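Benzyl alcohol dehydrogenase (PDB 1F8F) probably catalyses the reversible zinc-dependent oxidation of benzyl alcohol and related aryl alcohols to their aldehydes, with NAD as hydride acceptor. Local coordinates at residues 175-180 and 200-205; 193-198 and 257-262; 221-226 and 241-246; 274-279 and 309-314. One frame throughout, in Å; residues are numbered along the deposited sequence.

Contact 1 (175-180 and 200-205); sequences IQTGAG and GAVGLS. With NAD (nicotinamide-adenine-dinucleotide), chain F.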
loop_
_atom_site.group_PDB
_atom_site.type_symbol
_atom_site.label_atom_id
_atom_site.label_comp_id
_atom_site.label_asym_id
_atom_site.label_seq_id
_atom_site.Cartn_x
_atom_site.Cartn_y
_atom_site.Cartn_z
ATOM N N ILE A 175 16.729 0.313 19.983
ATOM C CA ILE A 175 16.910 -0.685 18.932
ATOM C C ILE A 175 15.664 -0.855 18.059
ATOM O O ILE A 175 15.782 -0.802 16.847
ATOM C CB ILE A 175 17.401 -2.022 19.499
ATOM C CG1 ILE A 175 18.428 -1.810 20.632
ATOM C CG2 ILE A 175 18.023 -2.905 18.398
ATOM C CD1 ILE A 175 19.723 -1.103 20.249
ATOM N N GLN A 176 14.442 -0.882 18.644
ATOM C CA GLN A 176 13.194 -0.962 17.917
ATOM C C GLN A 176 12.985 0.319 17.120
ATOM O O GLN A 176 12.415 0.290 16.014
ATOM C CB GLN A 176 11.938 -1.282 18.737
ATOM C CG GLN A 176 11.305 -0.244 19.653
ATOM C CD GLN A 176 10.032 -0.762 20.316
ATOM O OE1 GLN A 176 9.522 -1.792 19.861
ATOM N NE2 GLN A 176 9.468 -0.188 21.380
ATOM N N THR A 177 13.477 1.434 17.665
ATOM C CA THR A 177 13.254 2.712 16.989
ATOM C C THR A 177 14.003 2.738 15.656
ATOM O O THR A 177 13.489 3.100 14.594
ATOM C CB THR A 177 13.677 3.947 17.832
ATOM O OG1 THR A 177 12.858 4.119 18.988
ATOM C CG2 THR A 177 13.565 5.237 17.012
ATOM N N GLY A 178 15.237 2.323 15.685
ATOM C CA GLY A 178 16.066 2.357 14.493
ATOM C C GLY A 178 15.730 1.276 13.492
ATOM O O GLY A 178 15.689 1.597 12.282
ATOM N N ALA A 179 15.580 0.051 14.001
ATOM C CA ALA A 179 15.246 -1.082 13.129
ATOM C C ALA A 179 13.856 -0.906 12.537
ATOM O O ALA A 179 13.613 -1.158 11.351
ATOM C CB ALA A 179 15.249 -2.422 13.903
ATOM N N GLY A 180 12.922 -0.470 13.380
ATOM C CA GLY A 180 11.546 -0.218 12.965
ATOM C C GLY A 180 11.422 0.873 11.919
ATOM O O GLY A 180 10.569 0.779 11.030
ATOM N N GLY A 200 25.018 6.455 15.973
ATOM C CA GLY A 200 24.869 6.161 17.385
ATOM C C GLY A 200 24.135 4.830 17.494
ATOM O O GLY A 200 24.028 4.187 16.447
ATOM N N ALA A 201 23.579 4.415 18.615
ATOM C CA ALA A 201 22.819 3.176 18.666
ATOM C C ALA A 201 21.535 3.137 17.796
ATOM O O ALA A 201 21.142 2.045 17.394
ATOM C CB ALA A 201 22.426 2.941 20.107
ATOM N N VAL A 202 20.811 4.237 17.651
ATOM C CA VAL A 202 19.629 4.281 16.824
ATOM C C VAL A 202 20.034 4.072 15.356
ATOM O O VAL A 202 19.560 3.169 14.678
ATOM C CB VAL A 202 18.853 5.615 16.955
ATOM C CG1 VAL A 202 17.722 5.663 15.901
ATOM C CG2 VAL A 202 18.239 5.869 18.339
ATOM N N GLY A 203 20.970 4.854 14.829
ATOM C CA GLY A 203 21.415 4.747 13.440
ATOM C C GLY A 203 21.947 3.382 13.030
ATOM O O GLY A 203 21.674 2.790 11.942
ATOM N N LEU A 204 22.760 2.812 13.908
ATOM C CA LEU A 204 23.438 1.538 13.672
ATOM C C LEU A 204 22.431 0.430 13.794
ATOM O O LEU A 204 22.568 -0.518 13.048
ATOM C CB LEU A 204 24.667 1.390 14.577
ATOM C CG LEU A 204 25.938 2.175 14.377
ATOM C CD1 LEU A 204 27.049 1.670 15.362
ATOM C CD2 LEU A 204 26.525 2.020 12.975
ATOM N N SER A 205 21.354 0.580 14.610
ATOM C CA SER A 205 20.273 -0.387 14.603
ATOM C C SER A 205 19.593 -0.379 13.226
ATOM O O SER A 205 19.349 -1.416 12.581
ATOM C CB SER A 205 19.241 -0.138 15.708
ATOM O OG SER A 205 19.742 -0.310 17.018
HETATM P PA NAD F . 23.526 8.770 20.271
HETATM O O1A NAD F . 23.978 7.389 20.630
HETATM O O2A NAD F . 24.093 9.896 21.026
HETATM O O5B NAD F . 23.601 8.985 18.700
HETATM C C5B NAD F . 23.485 10.173 17.880
HETATM C C4B NAD F . 24.717 10.352 17.004
HETATM O O4B NAD F . 24.614 11.631 16.293
HETATM C C3B NAD F . 26.083 10.373 17.713
HETATM O O3B NAD F . 26.899 9.273 17.331
HETATM C C2B NAD F . 26.763 11.671 17.285
HETATM O O2B NAD F . 28.152 11.554 16.953
HETATM C C1B NAD F . 25.942 12.051 16.041
HETATM N N9A NAD F . 25.933 13.476 15.728
HETATM C C8A NAD F . 25.594 14.535 16.530
HETATM N N7A NAD F . 25.698 15.712 15.911
HETATM C C5A NAD F . 26.145 15.381 14.643
HETATM C C6A NAD F . 26.457 16.160 13.514
HETATM N N6A NAD F . 26.360 17.484 13.441
HETATM N N1A NAD F . 26.862 15.504 12.396
HETATM C C2A NAD F . 26.969 14.139 12.433
HETATM N N3A NAD F . 26.702 13.337 13.420
HETATM C C4A NAD F . 26.302 14.016 14.510
HETATM O O3 NAD F . 21.906 8.761 20.461
HETATM P PN NAD F . 20.923 7.557 20.102
HETATM O O1N NAD F . 21.326 6.909 18.841
HETATM O O2N NAD F . 20.852 6.636 21.245
HETATM O O5D NAD F . 19.545 8.408 19.944
HETATM C C5D NAD F . 19.311 9.130 18.724
HETATM C C4D NAD F . 18.291 10.206 18.812
HETATM O O4D NAD F . 16.928 9.709 18.613
HETATM C C3D NAD F . 18.226 11.190 19.986
HETATM O O3D NAD F . 17.693 12.440 19.505
HETATM C C2D NAD F . 17.124 10.527 20.824
HETATM O O2D NAD F . 16.596 11.349 21.854
HETATM C C1D NAD F . 16.146 10.305 19.660
HETATM N N1N NAD F . 15.166 9.279 20.004
HETATM C C2N NAD F . 13.990 9.336 19.329
HETATM C C3N NAD F . 13.047 8.356 19.576
HETATM C C7N NAD F . 11.661 8.305 18.842
HETATM O O7N NAD F . 10.858 7.421 19.135
HETATM N N7N NAD F . 11.465 9.291 17.895
HETATM C C4N NAD F . 13.317 7.294 20.488
HETATM C C5N NAD F . 14.705 7.074 20.625
HETATM C C6N NAD F . 15.691 8.018 20.426
#
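Gly178 and Val202 lie where helices 175-180 and 201-205 come closest, their axes 7.2 Å apart at a crossing angle of -42° and their CA atoms separated by 4.7 Å. With no side chain on Gly178, the backbones can meet directly: its CA sits 3.6 Å from Val202 O in a CA-H...O contact. Ser205 fills the next turn. Its OG, beside its own backbone N (chi1 -66°), turns back along the helix to give a 2.8 Å bond to Ala201 O, which also accepts from Ser205 N. With the hydroxyl spent inside its own helix, it presents an oxygen flank to Ile175, whose CD1 approaches OG to 3.3 Å while CG2 closes on it from the other branch. Helix 201-205 follows a glycine-rich turn that fits the GxGxxG pattern of Rossmann folds, to which Gly200 and Gly203 belong. At its start Val202 N gives NAD O1N a nearly straight bond of 3.0 Å, so the helix end probably helps to stabilise the pyrophosphate charge. Gly200 CA lies 3.4 Å from NAD O5B, the ester oxygen between the adenosine-side phosphate and its ribose. On the other helix, next to Gly178, Thr177 brings OG1 to 3.5 Å from NAD C4N, the hydride-accepting carbon of the nicotinamide, while that hydroxyl is hydrogen-bonded to Cys173 O, the carbonyl of a zinc ligand.

Contact 2 (193-198 and 257-262); sequences SFVTWG and GGVNFA. Unlike the reference sequence in segment 193-198: Phe194 (reference Leu).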
loop_
_atom_site.group_PDB
_atom_site.type_symbol
_atom_site.label_atom_id
_atom_site.label_comp_id
_atom_site.label_asym_id
_atom_site.label_seq_id
_atom_site.Cartn_x
_atom_site.Cartn_y
_atom_site.Cartn_z
ATOM N N SER A 193 19.231 1.715 -2.166
ATOM C CA SER A 193 20.247 2.494 -1.450
ATOM C C SER A 193 19.625 3.165 -0.227
ATOM O O SER A 193 18.519 3.738 -0.313
ATOM C CB SER A 193 20.812 3.541 -2.425
ATOM O OG SER A 193 19.918 4.596 -2.711
ATOM N N PHE A 194 20.318 3.061 0.910
ATOM C CA PHE A 194 19.928 3.611 2.206
ATOM C C PHE A 194 21.059 4.391 2.880
ATOM O O PHE A 194 22.242 3.989 2.846
ATOM C CB PHE A 194 19.596 2.434 3.155
ATOM C CG PHE A 194 19.300 2.846 4.579
ATOM C CD1 PHE A 194 18.100 3.494 4.905
ATOM C CD2 PHE A 194 20.250 2.602 5.589
ATOM C CE1 PHE A 194 17.877 3.856 6.214
ATOM C CE2 PHE A 194 19.964 2.996 6.881
ATOM C CZ PHE A 194 18.787 3.623 7.211
ATOM N N VAL A 195 20.759 5.430 3.650
ATOM C CA VAL A 195 21.804 6.159 4.398
ATOM C C VAL A 195 21.272 6.453 5.806
ATOM O O VAL A 195 20.123 6.872 5.906
ATOM C CB VAL A 195 22.216 7.536 3.806
ATOM C CG1 VAL A 195 21.015 8.473 3.589
ATOM C CG2 VAL A 195 23.238 8.298 4.677
ATOM N N THR A 196 22.136 6.317 6.825
ATOM C CA THR A 196 21.727 6.755 8.148
ATOM C C THR A 196 22.455 8.036 8.575
ATOM O O THR A 196 23.710 7.871 8.791
ATOM C CB THR A 196 21.894 5.758 9.292
ATOM O OG1 THR A 196 21.556 6.518 10.504
ATOM C CG2 THR A 196 23.246 5.129 9.485
ATOM N N TRP A 197 21.792 9.144 8.799
ATOM C CA TRP A 197 22.536 10.317 9.291
ATOM C C TRP A 197 22.712 10.181 10.789
ATOM O O TRP A 197 21.799 10.301 11.628
ATOM C CB TRP A 197 21.688 11.545 8.858
ATOM C CG TRP A 197 21.630 11.826 7.382
ATOM C CD1 TRP A 197 20.709 11.320 6.487
ATOM C CD2 TRP A 197 22.515 12.671 6.627
ATOM N NE1 TRP A 197 21.008 11.799 5.226
ATOM C CE2 TRP A 197 22.111 12.613 5.280
ATOM C CE3 TRP A 197 23.612 13.478 6.950
ATOM C CZ2 TRP A 197 22.716 13.359 4.259
ATOM C CZ3 TRP A 197 24.262 14.166 5.959
ATOM C CH2 TRP A 197 23.777 14.144 4.623
ATOM N N GLY A 198 23.957 9.979 11.264
ATOM C CA GLY A 198 24.254 9.844 12.700
ATOM C C GLY A 198 24.485 8.352 12.967
ATOM O O GLY A 198 23.666 7.528 12.508
ATOM N N GLY A 257 22.961 9.859 -8.343
ATOM C CA GLY A 257 21.775 10.725 -8.350
ATOM C C GLY A 257 21.076 11.005 -7.013
ATOM O O GLY A 257 20.312 12.002 -6.895
ATOM N N GLY A 258 21.285 10.201 -5.964
ATOM C CA GLY A 258 20.597 10.527 -4.683
ATOM C C GLY A 258 20.150 9.244 -4.022
ATOM O O GLY A 258 19.851 8.336 -4.780
ATOM N N VAL A 259 20.005 9.053 -2.741
ATOM C CA VAL A 259 19.641 7.796 -2.095
ATOM C C VAL A 259 18.142 7.514 -2.095
ATOM O O VAL A 259 17.312 8.461 -2.185
ATOM C CB VAL A 259 20.298 7.975 -0.684
ATOM C CG1 VAL A 259 19.476 8.857 0.246
ATOM C CG2 VAL A 259 20.485 6.620 0.031
ATOM N N ASN A 260 17.684 6.256 -2.140
ATOM C CA ASN A 260 16.278 5.903 -2.173
ATOM C C ASN A 260 15.582 6.080 -0.825
ATOM O O ASN A 260 14.427 6.496 -0.721
ATOM C CB ASN A 260 16.078 4.460 -2.592
ATOM C CG ASN A 260 16.575 4.095 -3.971
ATOM O OD1 ASN A 260 17.216 3.035 -4.009
ATOM N ND2 ASN A 260 16.304 4.855 -5.059
ATOM N N PHE A 261 16.326 5.741 0.255
ATOM C CA PHE A 261 15.804 5.800 1.597
ATOM C C PHE A 261 16.731 6.444 2.627
ATOM O O PHE A 261 17.921 6.183 2.555
ATOM C CB PHE A 261 15.441 4.391 2.097
ATOM C CG PHE A 261 14.419 3.645 1.302
ATOM C CD1 PHE A 261 13.068 3.762 1.547
ATOM C CD2 PHE A 261 14.807 2.805 0.264
ATOM C CE1 PHE A 261 12.100 3.085 0.767
ATOM C CE2 PHE A 261 13.911 2.120 -0.507
ATOM C CZ PHE A 261 12.551 2.241 -0.238
ATOM N N ALA A 262 16.199 7.266 3.568
ATOM C CA ALA A 262 17.081 7.813 4.581
ATOM C C ALA A 262 16.517 7.968 5.973
ATOM O O ALA A 262 15.310 8.073 6.191
ATOM C CB ALA A 262 17.604 9.143 4.054
#
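Phe194 meets Phe261 at its ring edge: Phe261 CB lies in the ring plane, 4.0 Å from Phe194 CD1, and the two side chains cross at about a right angle. Phe261's own ring has Ser193 O near its plane at an edge. Trp197 carries Val195 CG2 over one face, offset toward the rim, and has Ala262 CB at an edge. The phenyl rings share one side of the sheet, against Leu186 of helix 174-186. On the side of Val195 and Ala262, Val195 CG1 reaches Ala262 CB at 3.5 Å and Val259 CG1 at 3.7 Å, with Ile251 of helix 247-254 covering the cluster. The strands run parallel, as in the central sheet of a Rossmann domain, and are joined by Phe261 N to Ser193 O (3.0 Å) and Val195 N to Phe261 O (3.1 Å). Where the 257-262 chain turns its corner at Asn260, side chains take over. Asn260 OD1 accepts from Ser193 N at 3.0 Å, nearly straight along N-H but tilted 26° from the amide's carbonyl plane. In return Asn260 N gives a 2.8 Å bond to Ser193 OG, whose chi1 of 72° places it between its backbone N and carbonyl carbon. This exchange satisfies two backbone amides, so polar pairing continues on the N-terminal side of the first regular bridge, while the bridged side chains meet through hydrocarbon.

Contact 3 (221-226 and 241-246); sequences VDIVES and NSKTQD. With NAD (nicotinamide-adenine-dinucleotide), chain F.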
loop_
_atom_site.group_PDB
_atom_site.type_symbol
_atom_site.label_atom_id
_atom_site.label_comp_id
_atom_site.label_asym_id
_atom_site.label_seq_id
_atom_site.Cartn_x
_atom_site.Cartn_y
_atom_site.Cartn_z
ATOM N N VAL A 221 26.942 8.320 7.935
ATOM C CA VAL A 221 27.499 9.650 8.071
ATOM C C VAL A 221 27.556 10.071 9.549
ATOM O O VAL A 221 26.625 9.809 10.307
ATOM C CB VAL A 221 26.621 10.693 7.337
ATOM C CG1 VAL A 221 27.181 12.107 7.339
ATOM C CG2 VAL A 221 26.289 10.280 5.895
ATOM N N ASP A 222 28.725 10.496 10.069
ATOM C CA ASP A 222 28.855 10.958 11.453
ATOM C C ASP A 222 30.033 11.930 11.583
ATOM O O ASP A 222 30.772 12.157 10.616
ATOM C CB ASP A 222 29.084 9.869 12.512
ATOM C CG ASP A 222 28.601 10.135 13.892
ATOM O OD1 ASP A 222 29.188 10.994 14.608
ATOM O OD2 ASP A 222 27.621 9.538 14.446
ATOM N N ILE A 223 30.330 12.383 12.810
ATOM C CA ILE A 223 31.506 13.176 13.067
ATOM C C ILE A 223 32.531 12.509 14.016
ATOM O O ILE A 223 33.569 13.126 14.271
ATOM C CB ILE A 223 31.399 14.589 13.627
ATOM C CG1 ILE A 223 30.451 14.672 14.838
ATOM C CG2 ILE A 223 30.897 15.533 12.529
ATOM C CD1 ILE A 223 30.474 16.054 15.451
ATOM N N VAL A 224 32.238 11.369 14.619
ATOM C CA VAL A 224 33.211 10.713 15.529
ATOM C C VAL A 224 33.766 9.519 14.751
ATOM O O VAL A 224 32.926 8.676 14.349
ATOM C CB VAL A 224 32.508 10.243 16.796
ATOM C CG1 VAL A 224 33.425 9.465 17.723
ATOM C CG2 VAL A 224 31.848 11.451 17.484
ATOM N N GLU A 225 35.060 9.451 14.546
ATOM C CA GLU A 225 35.669 8.455 13.705
ATOM C C GLU A 225 35.482 7.010 14.150
ATOM O O GLU A 225 35.343 6.139 13.289
ATOM C CB GLU A 225 37.218 8.627 13.594
ATOM C CG GLU A 225 37.817 8.281 12.250
ATOM C CD GLU A 225 37.069 8.731 11.005
ATOM O OE1 GLU A 225 36.747 9.909 10.781
ATOM O OE2 GLU A 225 36.790 7.831 10.179
ATOM N N SER A 226 35.524 6.719 15.451
ATOM C CA SER A 226 35.383 5.377 15.935
ATOM C C SER A 226 33.959 4.848 15.658
ATOM O O SER A 226 33.817 3.643 15.524
ATOM C CB SER A 226 35.647 5.257 17.452
ATOM O OG SER A 226 34.730 6.158 18.117
ATOM N N ASN A 241 32.648 11.114 6.744
ATOM C CA ASN A 241 32.850 12.055 7.859
ATOM C C ASN A 241 32.322 13.413 7.448
ATOM O O ASN A 241 32.953 14.098 6.654
ATOM C CB ASN A 241 34.328 12.083 8.242
ATOM C CG ASN A 241 34.679 12.789 9.536
ATOM O OD1 ASN A 241 34.136 13.851 9.871
ATOM N ND2 ASN A 241 35.601 12.238 10.314
ATOM N N SER A 242 31.191 13.893 7.969
ATOM C CA SER A 242 30.610 15.156 7.594
ATOM C C SER A 242 31.286 16.389 8.187
ATOM O O SER A 242 30.667 17.462 8.104
ATOM C CB SER A 242 29.133 15.297 7.943
ATOM O OG SER A 242 28.926 15.758 9.275
ATOM N N LYS A 243 32.474 16.271 8.769
ATOM C CA LYS A 243 33.234 17.405 9.251
ATOM C C LYS A 243 34.276 17.764 8.194
ATOM O O LYS A 243 34.515 18.918 7.898
ATOM C CB LYS A 243 33.893 17.126 10.600
ATOM C CG LYS A 243 34.403 18.416 11.245
ATOM C CD LYS A 243 34.493 18.280 12.756
ATOM C CE LYS A 243 33.137 18.595 13.415
ATOM N NZ LYS A 243 33.255 18.163 14.850
ATOM N N THR A 244 34.835 16.807 7.519
ATOM C CA THR A 244 35.831 16.773 6.485
ATOM C C THR A 244 35.437 16.619 5.038
ATOM O O THR A 244 36.250 16.631 4.097
ATOM C CB THR A 244 36.557 15.417 6.814
ATOM O OG1 THR A 244 36.884 15.562 8.211
ATOM C CG2 THR A 244 37.756 15.115 5.966
ATOM N N GLN A 245 34.192 16.253 4.749
ATOM C CA GLN A 245 33.714 16.005 3.378
ATOM C C GLN A 245 32.320 16.589 3.162
ATOM O O GLN A 245 31.542 16.725 4.125
ATOM C CB GLN A 245 33.701 14.491 3.118
ATOM C CG GLN A 245 34.815 13.596 3.617
ATOM C CD GLN A 245 34.608 12.082 3.582
ATOM O OE1 GLN A 245 34.614 11.371 4.608
ATOM N NE2 GLN A 245 34.446 11.568 2.359
ATOM N N ASP A 246 31.952 17.073 1.990
ATOM C CA ASP A 246 30.547 17.493 1.796
ATOM C C ASP A 246 29.777 16.161 1.615
ATOM O O ASP A 246 29.968 15.414 0.655
ATOM C CB ASP A 246 30.405 18.351 0.565
ATOM C CG ASP A 246 28.958 18.627 0.186
ATOM O OD1 ASP A 246 28.078 17.987 0.768
ATOM O OD2 ASP A 246 28.693 19.489 -0.702
HETATM P PA NAD F . 23.526 8.770 20.271
HETATM O O1A NAD F . 23.978 7.389 20.630
HETATM O O2A NAD F . 24.093 9.896 21.026
HETATM O O5B NAD F . 23.601 8.985 18.700
HETATM C C5B NAD F . 23.485 10.173 17.880
HETATM C C4B NAD F . 24.717 10.352 17.004
HETATM O O4B NAD F . 24.614 11.631 16.293
HETATM C C3B NAD F . 26.083 10.373 17.713
HETATM O O3B NAD F . 26.899 9.273 17.331
HETATM C C2B NAD F . 26.763 11.671 17.285
HETATM O O2B NAD F . 28.152 11.554 16.953
HETATM C C1B NAD F . 25.942 12.051 16.041
HETATM N N9A NAD F . 25.933 13.476 15.728
HETATM C C8A NAD F . 25.594 14.535 16.530
HETATM N N7A NAD F . 25.698 15.712 15.911
HETATM C C5A NAD F . 26.145 15.381 14.643
HETATM C C6A NAD F . 26.457 16.160 13.514
HETATM N N6A NAD F . 26.360 17.484 13.441
HETATM N N1A NAD F . 26.862 15.504 12.396
HETATM C C2A NAD F . 26.969 14.139 12.433
HETATM N N3A NAD F . 26.702 13.337 13.420
HETATM C C4A NAD F . 26.302 14.016 14.510
HETATM O O3 NAD F . 21.906 8.761 20.461
HETATM P PN NAD F . 20.923 7.557 20.102
HETATM O O1N NAD F . 21.326 6.909 18.841
HETATM O O2N NAD F . 20.852 6.636 21.245
HETATM O O5D NAD F . 19.545 8.408 19.944
HETATM C C5D NAD F . 19.311 9.130 18.724
HETATM C C4D NAD F . 18.291 10.206 18.812
HETATM O O4D NAD F . 16.928 9.709 18.613
HETATM C C3D NAD F . 18.226 11.190 19.986
HETATM O O3D NAD F . 17.693 12.440 19.505
HETATM C C2D NAD F . 17.124 10.527 20.824
HETATM O O2D NAD F . 16.596 11.349 21.854
HETATM C C1D NAD F . 16.146 10.305 19.660
HETATM N N1N NAD F . 15.166 9.279 20.004
HETATM C C2N NAD F . 13.990 9.336 19.329
HETATM C C3N NAD F . 13.047 8.356 19.576
HETATM C C7N NAD F . 11.661 8.305 18.842
HETATM O O7N NAD F . 10.858 7.421 19.135
HETATM N N7N NAD F . 11.465 9.291 17.895
HETATM C C4N NAD F . 13.317 7.294 20.488
HETATM C C5N NAD F . 14.705 7.074 20.625
HETATM C C6N NAD F . 15.691 8.018 20.426
#
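Asn241 and Glu225 meet through a stretched and a folded side chain: Asn241 holds CG anti to its backbone N (chi1 -169°), while Glu225 bends at chi2 (42°) to bring its carboxylate across. ND2 gives OE1 of Glu225 a 2.6 Å bond, met nearly along the carboxylate C-O axis, with the two flat groups nearly coplanar. The amide's other end closes an Asx turn, its OD1 taking Lys243 N on a lone pair. Next to Asn241, Ser242 N bonds to Asp222 O at 3.2 Å, extending the parallel pairing of the two strand ends. Ile223 covers this join, its CG2 lying 3.8 Å from Ser242 OG and its CD1 3.5 Å from Lys243 NZ. Asp222 stands at the end of the second Rossmann strand, the usual place for the acid that holds the adenosine ribose. Its OD1 takes the ribose hydroxyl NAD O2B at 2.6 Å and its OD2 takes NAD O3B at 3.0 Å. OD1 also accepts from Val224 N at 3.1 Å, closing an Asx turn, and OD2 from Ala199 N. These two backbone donors fix the carboxylate's rotation and would probably stabilise its charge, and a carboxylate bonded to both ribose hydroxyls is consistent with a preference for NAD over the 2'-phosphorylated NADP.

Contact 4 (274-279 and 309-314); sequences QGVDAL and KTILGV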
loop_
_atom_site.group_PDB
_atom_site.type_symbol
_atom_site.label_atom_id
_atom_site.label_comp_id
_atom_site.label_asym_id
_atom_site.label_seq_id
_atom_site.Cartn_x
_atom_site.Cartn_y
_atom_site.Cartn_z
ATOM N N GLN A 274 20.130 18.799 4.662
ATOM C CA GLN A 274 21.127 18.026 3.920
ATOM C C GLN A 274 20.566 16.672 3.498
ATOM O O GLN A 274 20.776 16.164 2.407
ATOM C CB GLN A 274 22.416 17.805 4.741
ATOM C CG GLN A 274 23.429 18.916 4.535
ATOM C CD GLN A 274 24.680 18.903 5.383
ATOM O OE1 GLN A 274 25.764 19.288 4.909
ATOM N NE2 GLN A 274 24.638 18.444 6.616
ATOM N N GLY A 275 19.919 16.020 4.464
ATOM C CA GLY A 275 19.249 14.757 4.269
ATOM C C GLY A 275 18.124 14.802 3.224
ATOM O O GLY A 275 18.105 13.878 2.408
ATOM N N VAL A 276 17.294 15.820 3.166
ATOM C CA VAL A 276 16.266 15.959 2.116
ATOM C C VAL A 276 16.972 16.250 0.815
ATOM O O VAL A 276 16.701 15.546 -0.171
ATOM C CB VAL A 276 15.236 17.061 2.452
ATOM C CG1 VAL A 276 14.117 17.120 1.424
ATOM C CG2 VAL A 276 14.594 16.800 3.792
ATOM N N ASP A 277 17.979 17.137 0.760
ATOM C CA ASP A 277 18.713 17.374 -0.486
ATOM C C ASP A 277 19.385 16.150 -1.071
ATOM O O ASP A 277 19.609 16.073 -2.291
ATOM C CB ASP A 277 19.861 18.393 -0.282
ATOM C CG ASP A 277 19.392 19.770 0.104
ATOM O OD1 ASP A 277 18.204 20.102 0.004
ATOM O OD2 ASP A 277 20.130 20.649 0.572
ATOM N N ALA A 278 19.886 15.207 -0.275
ATOM C CA ALA A 278 20.600 14.055 -0.835
ATOM C C ALA A 278 19.721 12.912 -1.303
ATOM O O ALA A 278 20.199 11.870 -1.782
ATOM C CB ALA A 278 21.582 13.509 0.213
ATOM N N LEU A 279 18.427 12.968 -1.141
ATOM C CA LEU A 279 17.487 11.973 -1.641
ATOM C C LEU A 279 17.502 12.069 -3.171
ATOM O O LEU A 279 17.690 13.156 -3.740
ATOM C CB LEU A 279 16.129 12.316 -1.083
ATOM C CG LEU A 279 15.883 12.184 0.412
ATOM C CD1 LEU A 279 14.464 12.620 0.737
ATOM C CD2 LEU A 279 16.137 10.764 0.898
ATOM N N LYS A 309 9.628 14.015 -3.586
ATOM C CA LYS A 309 10.180 13.607 -2.313
ATOM C C LYS A 309 9.206 13.547 -1.158
ATOM O O LYS A 309 8.299 14.363 -0.934
ATOM C CB LYS A 309 11.377 14.555 -2.030
ATOM C CG LYS A 309 12.573 14.337 -2.959
ATOM C CD LYS A 309 13.781 15.236 -2.548
ATOM C CE LYS A 309 14.823 15.063 -3.646
ATOM N NZ LYS A 309 16.022 15.944 -3.509
ATOM N N THR A 310 9.424 12.601 -0.255
ATOM C CA THR A 310 8.662 12.455 0.972
ATOM C C THR A 310 9.458 12.655 2.275
ATOM O O THR A 310 10.556 12.159 2.536
ATOM C CB THR A 310 7.913 11.124 1.059
ATOM O OG1 THR A 310 7.280 10.834 -0.166
ATOM C CG2 THR A 310 6.889 11.263 2.173
ATOM N N ILE A 311 8.881 13.470 3.140
ATOM C CA ILE A 311 9.509 13.745 4.443
ATOM C C ILE A 311 8.557 13.191 5.514
ATOM O O ILE A 311 7.412 13.672 5.540
ATOM C CB ILE A 311 9.756 15.231 4.682
ATOM C CG1 ILE A 311 10.863 15.988 3.936
ATOM C CG2 ILE A 311 10.214 15.458 6.107
ATOM C CD1 ILE A 311 10.640 17.510 4.181
ATOM N N LEU A 312 8.912 12.237 6.372
ATOM C CA LEU A 312 8.019 11.713 7.375
ATOM C C LEU A 312 8.490 11.497 8.827
ATOM O O LEU A 312 9.549 10.975 9.138
ATOM C CB LEU A 312 7.351 10.363 7.030
ATOM C CG LEU A 312 8.144 9.094 6.874
ATOM C CD1 LEU A 312 7.374 7.816 7.107
ATOM C CD2 LEU A 312 8.689 9.070 5.435
ATOM N N GLY A 313 7.566 11.870 9.751
ATOM C CA GLY A 313 7.859 11.755 11.174
ATOM C C GLY A 313 7.701 10.377 11.779
ATOM O O GLY A 313 6.617 9.802 11.522
ATOM N N VAL A 314 8.640 9.866 12.578
ATOM C CA VAL A 314 8.482 8.519 13.122
ATOM C C VAL A 314 8.749 8.420 14.634
ATOM O O VAL A 314 9.839 8.793 15.082
ATOM C CB VAL A 314 9.457 7.542 12.430
ATOM C CG1 VAL A 314 9.511 6.198 13.149
ATOM C CG2 VAL A 314 9.133 7.287 10.958
#
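Lys309, Val276 and Leu279 carry most of the contact. The lysine chain is extended beyond CG and runs to the C-terminal end of the helix, laying its methylenes against Leu279: CE and CD are each 4.0 Å from Leu279 CB. Its ammonium ends among the carbonyls where the helix gives out, with NZ making weak bonds to Val276 O at 3.4 Å and Leu279 O at 3.3 Å. The firmer partner of NZ is Asp303, in a salt bridge, so this buried charge is probably balanced and would also suit the negative end of the helix dipole. A chi1 of -175° sets Val276 CG1 anti to the backbone N and leaves CG2 beside that N, where it meets Ile311 CG1 at 3.8 Å and CD1 at 4.0 Å, the two side chains crossing at about a right angle. Leu279 also points toward the strand, its CD1 4.3 Å from Thr310 O. Strand 283-287 neighbours strand 310-313 in the sheet; its Ile285 touches both Val276 and Leu279 while its backbone pairs with Thr310 and Leu312. Strand 310-313 is the last of the parallel sheet within this chain, and residues Thr310 to Leu312 pair antiparallel with a strand of the second subunit, carrying the sheet across the interface.

Overall arrangement
Contacts 2, 3 and 4 all reach the six-stranded parallel sheet of the coenzyme domain, while contact 1 joins two helices beside it. Contacts 1 and 2 are buried and interleave along the chain. Contact 1 has no hydrogen bond across it and rests on close backbone packing; contact 2 combines backbone and Ser-Asn bonds with apolar faces. Contact 3, nested in the loop that contact 2 closes, is partly exposed and held by an amide-carboxylate bond and a backbone bond; it shares NAD with contact 1. Contact 4, buried too, pairs apolar packing with a lysine weakly bonded to carbonyls, abuts contact 2 through Val259 N and Ala278 O, and stands next to the subunit interface.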